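Local coordinates for protein ADP-dependent (S)-NAD(P)H-hydrate dehydratase (PDB 2R3B) that probably dehydrates the S-form of damaged, hydrated NADH and NADPH at the expense of ADP, restoring the working cofactors, at residues B[117-122]-B[145-150]; B[153-158]-B[176-181]; B[169-174]-B[201-206]; B[239-244]-B[257-262]. One frame throughout, in Å; residues are numbered along the deposited sequence. Where two conformers were deposited one is given.

Contact 1 (B[117-122]-B[145-150]); sequences IGPGLG and IIDGSA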
loop_
_atom_site.group_PDB
_atom_site.type_symbol
_atom_site.label_atom_id
_atom_site.label_comp_id
_atom_site.label_asym_id
_atom_site.label_seq_id
_atom_site.Cartn_x
_atom_site.Cartn_y
_atom_site.Cartn_z
ATOM N N ILE B 117 -19.095 8.846 -14.585
ATOM C CA ILE B 117 -19.532 9.600 -13.429
ATOM C C ILE B 117 -20.440 8.760 -12.532
ATOM O O ILE B 117 -21.395 8.113 -13.004
ATOM C CB ILE B 117 -20.207 10.944 -13.827
ATOM C CG1 ILE B 117 -20.508 11.789 -12.558
ATOM C CG2 ILE B 117 -21.444 10.692 -14.723
ATOM C CD1 ILE B 117 -20.720 13.286 -12.851
ATOM N N GLY B 118 -20.101 8.716 -11.243
ATOM C CA GLY B 118 -21.019 8.155 -10.259
ATOM C C GLY B 118 -20.514 7.298 -9.116
ATOM O O GLY B 118 -21.142 7.316 -8.049
ATOM N N PRO B 119 -19.429 6.508 -9.314
ATOM C CA PRO B 119 -18.942 5.684 -8.187
ATOM C C PRO B 119 -18.611 6.495 -6.931
ATOM O O PRO B 119 -17.789 7.380 -6.973
ATOM C CB PRO B 119 -17.677 5.018 -8.746
ATOM C CG PRO B 119 -17.859 5.018 -10.213
ATOM C CD PRO B 119 -18.614 6.284 -10.531
ATOM N N GLY B 120 -19.295 6.208 -5.833
ATOM C CA GLY B 120 -19.100 6.933 -4.588
ATOM C C GLY B 120 -19.431 8.422 -4.660
ATOM O O GLY B 120 -18.979 9.206 -3.818
ATOM N N LEU B 121 -20.197 8.850 -5.662
ATOM C CA LEU B 121 -20.389 10.297 -5.829
ATOM C C LEU B 121 -21.285 10.878 -4.750
ATOM O O LEU B 121 -21.172 12.069 -4.394
ATOM C CB LEU B 121 -20.974 10.599 -7.211
ATOM C CG LEU B 121 -21.223 12.056 -7.574
ATOM C CD1 LEU B 121 -19.952 12.873 -7.788
ATOM C CD2 LEU B 121 -22.138 12.053 -8.813
ATOM N N GLY B 122 -22.195 10.071 -4.236
ATOM C CA GLY B 122 -23.141 10.586 -3.243
ATOM C C GLY B 122 -24.238 11.422 -3.886
ATOM O O GLY B 122 -24.423 11.403 -5.104
ATOM N N ILE B 145 -20.625 7.394 -19.193
ATOM C CA ILE B 145 -21.192 6.300 -18.395
ATOM C C ILE B 145 -21.717 6.897 -17.103
ATOM O O ILE B 145 -20.984 7.569 -16.383
ATOM C CB ILE B 145 -20.150 5.236 -18.087
ATOM C CG1 ILE B 145 -19.467 4.773 -19.377
ATOM C CG2 ILE B 145 -20.798 4.069 -17.281
ATOM C CD1 ILE B 145 -18.082 4.182 -19.117
ATOM N N ILE B 146 -23.002 6.700 -16.839
ATOM C CA ILE B 146 -23.683 7.265 -15.666
ATOM C C ILE B 146 -24.038 6.083 -14.781
ATOM O O ILE B 146 -24.811 5.222 -15.169
ATOM C CB ILE B 146 -24.939 8.036 -16.083
ATOM C CG1 ILE B 146 -24.552 9.166 -17.051
ATOM C CG2 ILE B 146 -25.698 8.608 -14.847
ATOM C CD1 ILE B 146 -25.753 9.971 -17.604
ATOM N N ASP B 147 -23.469 6.076 -13.584
ATOM C CA ASP B 147 -23.440 4.920 -12.703
ATOM C C ASP B 147 -23.911 5.335 -11.316
ATOM O O ASP B 147 -23.806 6.496 -10.930
ATOM C CB ASP B 147 -21.995 4.411 -12.647
ATOM C CG ASP B 147 -21.813 3.208 -11.750
ATOM O OD1 ASP B 147 -22.497 2.181 -11.977
ATOM O OD2 ASP B 147 -20.978 3.285 -10.809
ATOM N N GLY B 148 -24.448 4.394 -10.555
ATOM C CA GLY B 148 -24.665 4.597 -9.110
ATOM C C GLY B 148 -25.570 5.765 -8.784
ATOM O O GLY B 148 -26.572 5.998 -9.457
ATOM N N SER B 149 -25.135 6.578 -7.833
ATOM C CA SER B 149 -25.897 7.751 -7.434
ATOM C C SER B 149 -26.065 8.805 -8.516
ATOM O O SER B 149 -26.978 9.631 -8.415
ATOM C CB SER B 149 -25.263 8.384 -6.171
ATOM O OG SER B 149 -24.040 9.040 -6.466
ATOM N N ALA B 150 -25.242 8.782 -9.572
ATOM C CA ALA B 150 -25.395 9.706 -10.673
ATOM C C ALA B 150 -26.688 9.346 -11.452
ATOM O O ALA B 150 -27.342 10.219 -12.009
ATOM C CB ALA B 150 -24.157 9.710 -11.590
HETATM O O HOH W 1 -22.748 5.829 -6.433
#
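I117 pairs through its backbone with I145 and D147 on the parallel strand 143-147. Its N donates to I145 O at 2.9 Å. Its O accepts from D147 N at 3.0 Å. Its CG2 lies 4.2 Å from I146 CG1, the two side chains running side by side on the same face of the sheet. The same CG2 also packs near A150 CB.

S149 holds the far end of the loop through G122. Its chi1 of 73° sets OG between the backbone N and the carbonyl carbon. From there OG donates to G122 O at 2.8 Å, tilted 30° from the carbonyl plane. A water ties the middle, donating to G118 O and accepting from S149 N. D147 O meets the CA of G118 in a CA-H...O contact of 3.3 Å. The D147 carboxylate reaches over to P119, with OD2 3.6 Å from P119 CG, while OD1 is bonded to T170.

G122 is predicted to bind the NADPHX substrate, so S149 probably helps to position this part of the site. P119 packs on helix 57-70 and on D235 of helix 233-247. I117 faces helix 125-137. Strand 143-147 lies between strands 114-117 and 167-170 in the central sheet.

Contact 2 (B[153-158]-B[176-181]); sequences LFSQGN and WQRLSH. With EDO (1,2-ethanediol), chain N.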
loop_
_atom_site.group_PDB
_atom_site.type_symbol
_atom_site.label_atom_id
_atom_site.label_comp_id
_atom_site.label_asym_id
_atom_site.label_seq_id
_atom_site.Cartn_x
_atom_site.Cartn_y
_atom_site.Cartn_z
ATOM N N LEU B 153 -29.462 10.870 -9.218
ATOM C CA LEU B 153 -29.493 12.331 -9.431
ATOM C C LEU B 153 -30.020 12.703 -10.811
ATOM O O LEU B 153 -30.726 13.720 -10.983
ATOM C CB LEU B 153 -28.094 12.921 -9.256
ATOM C CG LEU B 153 -27.523 12.881 -7.834
ATOM C CD1 LEU B 153 -26.114 13.491 -7.803
ATOM C CD2 LEU B 153 -28.445 13.540 -6.791
ATOM N N PHE B 154 -29.656 11.906 -11.814
ATOM C CA PHE B 154 -30.106 12.137 -13.177
ATOM C C PHE B 154 -31.631 12.058 -13.237
ATOM O O PHE B 154 -32.275 12.904 -13.848
ATOM C CB PHE B 154 -29.486 11.161 -14.180
ATOM C CG PHE B 154 -29.985 11.365 -15.578
ATOM C CD1 PHE B 154 -31.131 10.690 -16.029
ATOM C CD2 PHE B 154 -29.364 12.259 -16.438
ATOM C CE1 PHE B 154 -31.629 10.916 -17.313
ATOM C CE2 PHE B 154 -29.867 12.475 -17.735
ATOM C CZ PHE B 154 -30.985 11.811 -18.172
ATOM N N SER B 155 -32.178 11.047 -12.580
ATOM C CA SER B 155 -33.613 10.801 -12.611
ATOM C C SER B 155 -34.379 11.848 -11.797
ATOM O O SER B 155 -35.460 12.284 -12.195
ATOM C CB SER B 155 -33.924 9.394 -12.120
ATOM O OG SER B 155 -33.877 9.305 -10.709
ATOM N N GLN B 156 -33.821 12.251 -10.669
ATOM C CA GLN B 156 -34.422 13.294 -9.840
ATOM C C GLN B 156 -34.316 14.705 -10.409
ATOM O O GLN B 156 -35.079 15.583 -10.007
ATOM C CB GLN B 156 -33.802 13.268 -8.458
ATOM C CG GLN B 156 -34.074 11.988 -7.696
ATOM C CD GLN B 156 -33.337 11.906 -6.363
ATOM O OE1 GLN B 156 -32.429 12.693 -6.067
ATOM N NE2 GLN B 156 -33.740 10.946 -5.548
ATOM N N GLY B 157 -33.399 14.943 -11.340
ATOM C CA GLY B 157 -33.099 16.295 -11.791
ATOM C C GLY B 157 -33.799 16.600 -13.076
ATOM O O GLY B 157 -33.517 17.601 -13.743
ATOM N N ASN B 158 -34.683 15.685 -13.440
ATOM C CA ASN B 158 -35.427 15.737 -14.676
ATOM C C ASN B 158 -34.605 16.247 -15.865
ATOM O O ASN B 158 -35.078 17.037 -16.662
ATOM C CB ASN B 158 -36.727 16.524 -14.435
ATOM C CG ASN B 158 -37.692 15.760 -13.515
ATOM O OD1 ASN B 158 -38.111 14.639 -13.833
ATOM N ND2 ASN B 158 -38.019 16.351 -12.367
ATOM N N TRP B 176 -32.829 1.345 -11.819
ATOM C CA TRP B 176 -33.596 1.274 -13.072
ATOM C C TRP B 176 -35.085 1.618 -12.870
ATOM O O TRP B 176 -35.700 2.254 -13.722
ATOM C CB TRP B 176 -33.486 -0.125 -13.658
ATOM C CG TRP B 176 -34.143 -0.351 -14.971
ATOM C CD1 TRP B 176 -34.925 -1.417 -15.278
ATOM C CD2 TRP B 176 -34.081 0.455 -16.169
ATOM N NE1 TRP B 176 -35.315 -1.355 -16.572
ATOM C CE2 TRP B 176 -34.839 -0.213 -17.144
ATOM C CE3 TRP B 176 -33.441 1.659 -16.522
ATOM C CZ2 TRP B 176 -34.982 0.260 -18.426
ATOM C CZ3 TRP B 176 -33.614 2.152 -17.788
ATOM C CH2 TRP B 176 -34.386 1.460 -18.737
ATOM N N GLN B 177 -35.640 1.184 -11.745
ATOM C CA GLN B 177 -37.014 1.550 -11.382
ATOM C C GLN B 177 -37.147 3.049 -11.358
ATOM O O GLN B 177 -38.094 3.623 -11.885
ATOM C CB GLN B 177 -37.370 0.970 -10.020
ATOM C CG GLN B 177 -38.748 1.352 -9.529
ATOM C CD GLN B 177 -39.114 0.633 -8.248
ATOM O OE1 GLN B 177 -39.176 -0.596 -8.203
ATOM N NE2 GLN B 177 -39.337 1.402 -7.192
ATOM N N ARG B 178 -36.154 3.683 -10.758
ATOM C CA ARG B 178 -36.133 5.131 -10.637
ATOM C C ARG B 178 -35.981 5.811 -11.985
ATOM O O ARG B 178 -36.682 6.756 -12.269
ATOM C CB ARG B 178 -35.033 5.566 -9.655
ATOM C CG ARG B 178 -35.361 6.842 -8.946
ATOM C CD ARG B 178 -34.303 7.248 -7.937
ATOM N NE ARG B 178 -34.377 6.471 -6.697
ATOM C CZ ARG B 178 -33.528 5.504 -6.340
ATOM N NH1 ARG B 178 -32.499 5.160 -7.122
ATOM N NH2 ARG B 178 -33.707 4.878 -5.178
ATOM N N LEU B 179 -35.076 5.322 -12.833
ATOM C CA LEU B 179 -34.846 5.935 -14.146
ATOM C C LEU B 179 -35.987 5.673 -15.143
ATOM O O LEU B 179 -36.433 6.584 -15.840
ATOM C CB LEU B 179 -33.528 5.420 -14.713
ATOM C CG LEU B 179 -33.024 5.919 -16.067
ATOM C CD1 LEU B 179 -32.801 7.437 -16.021
ATOM C CD2 LEU B 179 -31.756 5.173 -16.410
ATOM N N SER B 180 -36.435 4.419 -15.212
ATOM C CA SER B 180 -37.425 3.987 -16.208
ATOM C C SER B 180 -38.870 4.086 -15.732
ATOM O O SER B 180 -39.799 3.988 -16.544
ATOM C CB SER B 180 -37.172 2.533 -16.582
ATOM O OG SER B 180 -37.468 1.675 -15.508
ATOM N N HIS B 181 -39.044 4.218 -14.421
ATOM C CA HIS B 181 -40.349 4.151 -13.754
ATOM C C HIS B 181 -41.002 2.776 -13.845
ATOM O O HIS B 181 -42.183 2.641 -13.539
ATOM C CB HIS B 181 -41.282 5.250 -14.257
ATOM C CG HIS B 181 -40.708 6.619 -14.095
ATOM N ND1 HIS B 181 -40.200 7.344 -15.153
ATOM C CD2 HIS B 181 -40.480 7.359 -12.987
ATOM C CE1 HIS B 181 -39.722 8.490 -14.706
ATOM N NE2 HIS B 181 -39.877 8.523 -13.394
HETATM C C1 EDO N . -36.841 10.439 -9.437
HETATM O O1 EDO N . -36.691 9.405 -8.469
HETATM C C2 EDO N . -37.426 9.909 -10.742
HETATM O O2 EDO N . -37.719 8.507 -10.685
#
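F154 lays the CD1 corner of its ring against the CD1 methyl of L179, 3.7 Å away. The approach is oblique, and the same methyl is 3.9 Å from F154 CE1. Both side chains start anti to the backbone N (chi1 178° and -179°), which swings them into the gap between the two helices. The F154 ring also stands edge-to-face with F169, and L179 packs on L199 of helix 189-199.

S155 and R178 meet nearer the surface. In the conformer given, S155 OG sits 3.4 Å from R178 CG, on the aliphatic part of the arginine, and is bonded back to T152 O in its own helix. A second conformer of S155 makes both less certain. Helices 149-156 and 173-180 follow successive parallel strands of the ribokinase-like sheet and pack side by side here near their C-terminal ends. The backbones are closest at S155 and L179, with CA atoms 5.2 Å apart. No hydrogen bond joins the two segments directly.

An ethanediol, probably from the crystallisation liquor, lies in the groove between them. Its O2 donates to R178 O at 2.6 Å. Its C2 lies 3.4 Å from S155 O, and its C1 is 3.6 Å from Q156 CG.

Contact 3 (B[169-174]-B[201-206]); sequences FTPHQM and STIVLK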
loop_
_atom_site.group_PDB
_atom_site.type_symbol
_atom_site.label_atom_id
_atom_site.label_comp_id
_atom_site.label_asym_id
_atom_site.label_seq_id
_atom_site.Cartn_x
_atom_site.Cartn_y
_atom_site.Cartn_z
ATOM N N PHE B 169 -25.997 3.929 -19.211
ATOM C CA PHE B 169 -26.425 3.850 -17.803
ATOM C C PHE B 169 -26.142 2.461 -17.273
ATOM O O PHE B 169 -26.373 1.464 -17.969
ATOM C CB PHE B 169 -27.915 4.114 -17.626
ATOM C CG PHE B 169 -28.344 5.501 -17.964
ATOM C CD1 PHE B 169 -28.725 5.822 -19.255
ATOM C CD2 PHE B 169 -28.381 6.485 -16.998
ATOM C CE1 PHE B 169 -29.150 7.099 -19.574
ATOM C CE2 PHE B 169 -28.814 7.751 -17.303
ATOM C CZ PHE B 169 -29.195 8.072 -18.599
ATOM N N THR B 170 -25.642 2.374 -16.044
ATOM C CA THR B 170 -25.379 1.070 -15.438
ATOM C C THR B 170 -26.155 0.806 -14.129
ATOM O O THR B 170 -25.538 0.617 -13.076
ATOM C CB THR B 170 -23.882 0.934 -15.179
ATOM O OG1 THR B 170 -23.456 2.024 -14.357
ATOM C CG2 THR B 170 -23.084 0.991 -16.494
ATOM N N PRO B 171 -27.510 0.806 -14.185
ATOM C CA PRO B 171 -28.306 0.705 -12.979
ATOM C C PRO B 171 -28.462 -0.712 -12.451
ATOM O O PRO B 171 -28.503 -1.658 -13.236
ATOM C CB PRO B 171 -29.682 1.185 -13.456
ATOM C CG PRO B 171 -29.754 0.727 -14.878
ATOM C CD PRO B 171 -28.358 0.967 -15.380
ATOM N N HIS B 172 -28.528 -0.851 -11.129
ATOM C CA HIS B 172 -29.090 -2.069 -10.567
ATOM C C HIS B 172 -30.615 -1.913 -10.634
ATOM O O HIS B 172 -31.116 -0.889 -11.080
ATOM C CB HIS B 172 -28.537 -2.394 -9.165
ATOM C CG HIS B 172 -28.766 -1.337 -8.127
ATOM N ND1 HIS B 172 -29.985 -0.724 -7.940
ATOM C CD2 HIS B 172 -27.942 -0.832 -7.177
ATOM C CE1 HIS B 172 -29.901 0.132 -6.937
ATOM N NE2 HIS B 172 -28.673 0.079 -6.448
ATOM N N GLN B 173 -31.352 -2.936 -10.239
ATOM C CA GLN B 173 -32.816 -2.945 -10.440
ATOM C C GLN B 173 -33.587 -1.763 -9.826
ATOM O O GLN B 173 -34.523 -1.248 -10.451
ATOM C CB GLN B 173 -33.398 -4.327 -10.048
ATOM C CG GLN B 173 -32.980 -5.421 -11.087
ATOM C CD GLN B 173 -33.017 -6.885 -10.579
ATOM O OE1 GLN B 173 -32.232 -7.299 -9.700
ATOM N NE2 GLN B 173 -33.882 -7.682 -11.189
HETATM N N MSE B 174 -33.189 -1.294 -8.653
HETATM C CA MSE B 174 -33.892 -0.176 -8.025
HETATM C C MSE B 174 -33.517 1.160 -8.676
HETATM O O MSE B 174 -34.355 2.053 -8.809
HETATM C CB MSE B 174 -33.652 -0.168 -6.515
HETATM C CG MSE B 174 -34.299 -1.356 -5.792
HETATM SE SE MSE B 174 -36.256 -1.465 -6.020
HETATM C CE MSE B 174 -36.787 -0.012 -4.871
ATOM N N SER B 201 -30.403 5.478 -25.167
ATOM C CA SER B 201 -29.096 5.202 -24.574
ATOM C C SER B 201 -28.935 3.715 -24.341
ATOM O O SER B 201 -29.884 2.949 -24.497
ATOM C CB SER B 201 -28.993 5.950 -23.233
ATOM O OG SER B 201 -29.054 7.352 -23.465
ATOM N N THR B 202 -27.738 3.296 -23.946
ATOM C CA THR B 202 -27.504 1.907 -23.603
ATOM C C THR B 202 -27.820 1.725 -22.138
ATOM O O THR B 202 -27.454 2.565 -21.293
ATOM C CB THR B 202 -26.055 1.519 -23.866
ATOM O OG1 THR B 202 -25.764 1.683 -25.262
ATOM C CG2 THR B 202 -25.785 0.076 -23.458
ATOM N N ILE B 203 -28.507 0.638 -21.816
ATOM C CA ILE B 203 -28.804 0.305 -20.433
ATOM C C ILE B 203 -28.139 -1.017 -20.073
ATOM O O ILE B 203 -28.494 -2.054 -20.604
ATOM C CB ILE B 203 -30.328 0.204 -20.125
ATOM C CG1 ILE B 203 -31.101 1.408 -20.711
ATOM C CG2 ILE B 203 -30.557 -0.034 -18.614
ATOM C CD1 ILE B 203 -30.670 2.768 -20.154
ATOM N N VAL B 204 -27.161 -0.973 -19.159
ATOM C CA VAL B 204 -26.555 -2.176 -18.608
ATOM C C VAL B 204 -27.301 -2.465 -17.315
ATOM O O VAL B 204 -27.060 -1.828 -16.280
ATOM C CB VAL B 204 -25.045 -2.003 -18.336
ATOM C CG1 VAL B 204 -24.437 -3.284 -17.798
ATOM C CG2 VAL B 204 -24.316 -1.526 -19.582
ATOM N N LEU B 205 -28.273 -3.380 -17.386
ATOM C CA LEU B 205 -29.168 -3.616 -16.265
ATOM C C LEU B 205 -28.562 -4.723 -15.442
ATOM O O LEU B 205 -28.637 -5.906 -15.787
ATOM C CB LEU B 205 -30.591 -3.951 -16.742
ATOM C CG LEU B 205 -31.620 -4.258 -15.652
ATOM C CD1 LEU B 205 -31.681 -3.108 -14.617
ATOM C CD2 LEU B 205 -32.996 -4.544 -16.296
ATOM N N LYS B 206 -27.929 -4.331 -14.337
ATOM C CA LYS B 206 -27.098 -5.256 -13.580
ATOM C C LYS B 206 -27.951 -6.171 -12.740
ATOM O O LYS B 206 -28.930 -5.724 -12.148
ATOM C CB LYS B 206 -26.164 -4.502 -12.647
ATOM C CG LYS B 206 -25.186 -3.624 -13.409
ATOM C CD LYS B 206 -24.106 -3.064 -12.521
ATOM C CE LYS B 206 -24.647 -2.206 -11.415
ATOM N NZ LYS B 206 -23.485 -1.695 -10.651
HETATM O O HOH W 2 -29.968 -5.506 -9.600
#
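A chi1 of -66° turns the F169 ring back beside its own backbone N, and a chi1 of -47° does the same for CG1 of I203. The two side chains then cross obliquely, with F169 CD1 3.7 Å from I203 CD1. S201 CB meets the ring edge of F169, lying in the ring plane 3.8 Å from CE1. K206 bends at chi3 (-61°), which brings its CE to 3.4 Å from T170 O.

Strands 167-170 and 202-205 are parallel neighbours, joined by a crossover through helices 173-180 and 189-199. F169 N donates to T202 O at 2.9 Å, and V204 N donates to F169 O at 2.8 Å. A third backbone bond follows, K206 N to P171 O at 2.9 Å. P171 has no N-H to offer V204 O. Its CD sits 3.2 Å from that oxygen instead, and its CG rests on I203 CG2.

H172, a predicted NADPHX-binding residue, is the N-cap of helix 173-180. In the conformers given, its ND1 accepts a weak and uncertain bond from the backbone N of M174, a selenomethionine. A water links Q173 N and Q173 OE1 to K206 O. The K206 side chain also lies near G234, a predicted AMP-binding residue.

Contact 4 (B[239-244]-B[257-262]); sequences GIIAGF and GAVYLH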
loop_
_atom_site.group_PDB
_atom_site.type_symbol
_atom_site.label_atom_id
_atom_site.label_comp_id
_atom_site.label_asym_id
_atom_site.label_seq_id
_atom_site.Cartn_x
_atom_site.Cartn_y
_atom_site.Cartn_z
ATOM N N GLY B 239 -15.426 0.818 -14.120
ATOM C CA GLY B 239 -14.093 1.128 -14.577
ATOM C C GLY B 239 -13.606 0.316 -15.763
ATOM O O GLY B 239 -12.906 0.831 -16.631
ATOM N N ILE B 240 -13.949 -0.960 -15.772
ATOM C CA ILE B 240 -13.681 -1.841 -16.913
ATOM C C ILE B 240 -14.425 -1.372 -18.153
ATOM O O ILE B 240 -13.838 -1.344 -19.258
ATOM C CB ILE B 240 -14.044 -3.309 -16.623
ATOM C CG1 ILE B 240 -13.230 -3.853 -15.451
ATOM C CG2 ILE B 240 -13.711 -4.163 -17.869
ATOM C CD1 ILE B 240 -13.629 -5.242 -14.901
ATOM N N ILE B 241 -15.701 -1.012 -17.993
ATOM C CA ILE B 241 -16.482 -0.510 -19.129
ATOM C C ILE B 241 -15.792 0.726 -19.697
ATOM O O ILE B 241 -15.553 0.852 -20.911
ATOM C CB ILE B 241 -17.961 -0.226 -18.761
ATOM C CG1 ILE B 241 -18.688 -1.552 -18.448
ATOM C CG2 ILE B 241 -18.673 0.594 -19.921
ATOM C CD1 ILE B 241 -20.104 -1.362 -17.764
ATOM N N ALA B 242 -15.423 1.635 -18.816
ATOM C CA ALA B 242 -14.756 2.872 -19.265
ATOM C C ALA B 242 -13.446 2.599 -20.021
ATOM O O ALA B 242 -13.191 3.170 -21.076
ATOM C CB ALA B 242 -14.541 3.817 -18.032
ATOM N N GLY B 243 -12.590 1.731 -19.475
ATOM C CA GLY B 243 -11.333 1.342 -20.120
ATOM C C GLY B 243 -11.542 0.636 -21.460
ATOM O O GLY B 243 -10.774 0.830 -22.393
ATOM N N PHE B 244 -12.589 -0.192 -21.555
ATOM C CA PHE B 244 -12.898 -0.840 -22.809
ATOM C C PHE B 244 -13.325 0.160 -23.873
ATOM O O PHE B 244 -12.831 0.112 -25.002
ATOM C CB PHE B 244 -13.953 -1.933 -22.632
ATOM C CG PHE B 244 -13.370 -3.288 -22.365
ATOM C CD1 PHE B 244 -12.386 -3.443 -21.383
ATOM C CD2 PHE B 244 -13.822 -4.408 -23.037
ATOM C CE1 PHE B 244 -11.819 -4.701 -21.132
ATOM C CE2 PHE B 244 -13.261 -5.677 -22.778
ATOM C CZ PHE B 244 -12.276 -5.823 -21.821
ATOM N N GLY B 257 -18.482 -7.003 -23.865
ATOM C CA GLY B 257 -17.198 -7.647 -23.573
ATOM C C GLY B 257 -16.680 -7.337 -22.166
ATOM O O GLY B 257 -16.168 -8.221 -21.470
ATOM N N ALA B 258 -16.754 -6.070 -21.788
ATOM C CA ALA B 258 -16.438 -5.615 -20.436
ATOM C C ALA B 258 -17.264 -6.336 -19.365
ATOM O O ALA B 258 -16.732 -6.832 -18.362
ATOM C CB ALA B 258 -16.630 -4.047 -20.344
ATOM N N VAL B 259 -18.577 -6.364 -19.563
ATOM C CA VAL B 259 -19.488 -7.020 -18.618
ATOM C C VAL B 259 -19.162 -8.503 -18.511
ATOM O O VAL B 259 -19.116 -9.066 -17.414
ATOM C CB VAL B 259 -20.953 -6.799 -19.080
ATOM C CG1 VAL B 259 -21.975 -7.713 -18.307
ATOM C CG2 VAL B 259 -21.314 -5.332 -18.959
ATOM N N TYR B 260 -18.907 -9.155 -19.647
ATOM C CA TYR B 260 -18.573 -10.566 -19.633
ATOM C C TYR B 260 -17.254 -10.861 -18.925
ATOM O O TYR B 260 -17.147 -11.812 -18.138
ATOM C CB TYR B 260 -18.506 -11.128 -21.080
ATOM C CG TYR B 260 -18.321 -12.636 -21.062
ATOM C CD1 TYR B 260 -19.398 -13.489 -20.737
ATOM C CD2 TYR B 260 -17.083 -13.207 -21.271
ATOM C CE1 TYR B 260 -19.222 -14.868 -20.671
ATOM C CE2 TYR B 260 -16.910 -14.593 -21.202
ATOM C CZ TYR B 260 -17.979 -15.403 -20.908
ATOM O OH TYR B 260 -17.778 -16.773 -20.852
ATOM N N LEU B 261 -16.224 -10.085 -19.234
ATOM C CA LEU B 261 -14.914 -10.316 -18.637
ATOM C C LEU B 261 -14.974 -10.132 -17.137
ATOM O O LEU B 261 -14.407 -10.929 -16.401
ATOM C CB LEU B 261 -13.872 -9.332 -19.205
ATOM C CG LEU B 261 -12.427 -9.533 -18.759
ATOM C CD1 LEU B 261 -11.978 -10.960 -19.031
ATOM C CD2 LEU B 261 -11.509 -8.454 -19.420
ATOM N N HIS B 262 -15.643 -9.078 -16.679
ATOM C CA HIS B 262 -15.818 -8.837 -15.235
ATOM C C HIS B 262 -16.356 -10.082 -14.496
ATOM O O HIS B 262 -15.819 -10.484 -13.490
ATOM C CB HIS B 262 -16.731 -7.631 -15.067
ATOM C CG HIS B 262 -17.143 -7.307 -13.669
ATOM N ND1 HIS B 262 -18.422 -7.552 -13.204
ATOM C CD2 HIS B 262 -16.496 -6.650 -12.670
ATOM C CE1 HIS B 262 -18.526 -7.110 -11.963
ATOM N NE2 HIS B 262 -17.374 -6.559 -11.614
#
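I240 is the first residue of 239-244 to reach the second helix, and it touches at two points. Its CG2 lies 3.8 Å from A258 CB. Its CD1 comes to the edge of the H262 ring, 3.9 Å from CD2, the two side chains crossing at about a right angle. I241 follows with CG1 3.7 Å from A258 CB. Its CD1 extends to V259 CG2, at 4.3 Å.

Helices 233-247 and 252-269 form a helical hairpin, and they lie on the face of the central sheet where I241 meets I145. Their short segments run roughly antiparallel, at 136°, with axes 8.8 Å apart. A258 sits at the closest backbone approach, opposite I241, and its CB packs against I240, I241 and F244.

F244 comes one turn after I240. Its chi1 of -91° brings the ring beside the backbone of G257 and A258. A258 CB stands over the ring face in a CH-pi contact, 4.2 Å from the centroid and 26° off the normal. L261 meets the far end of the ring, CD2 to F244 CZ at 3.6 Å. L285 and M289 of helix 278-292 flank this group. H262 NE2 makes a weak hydrogen bond to T233 O, near the predicted AMP-binding G234.

How the contacts relate
Contacts 1 and 3 lie in the central sheet, their centres about 12 Å apart. Their strands 143-147 and 167-170 are neighbours, probably joined by a backbone bond between I146 O and T170 N. Contact 2 is nearer the surface, its centre about 11 Å from that of contact 3. It shares helix 149-156 with contact 1 and helix 173-180 with contact 3. Along the chain, contact 1 closes first, contacts 2 and 3 interleave, and contact 4 follows. Contact 4 touches I145 of contact 1 and T170 and V204 of contact 3, but its centre is about 24 Å from that of contact 2. The sheet is thus packed between two helical layers, and the predicted substrate-binding G122 and H172 sit in loops after its strands.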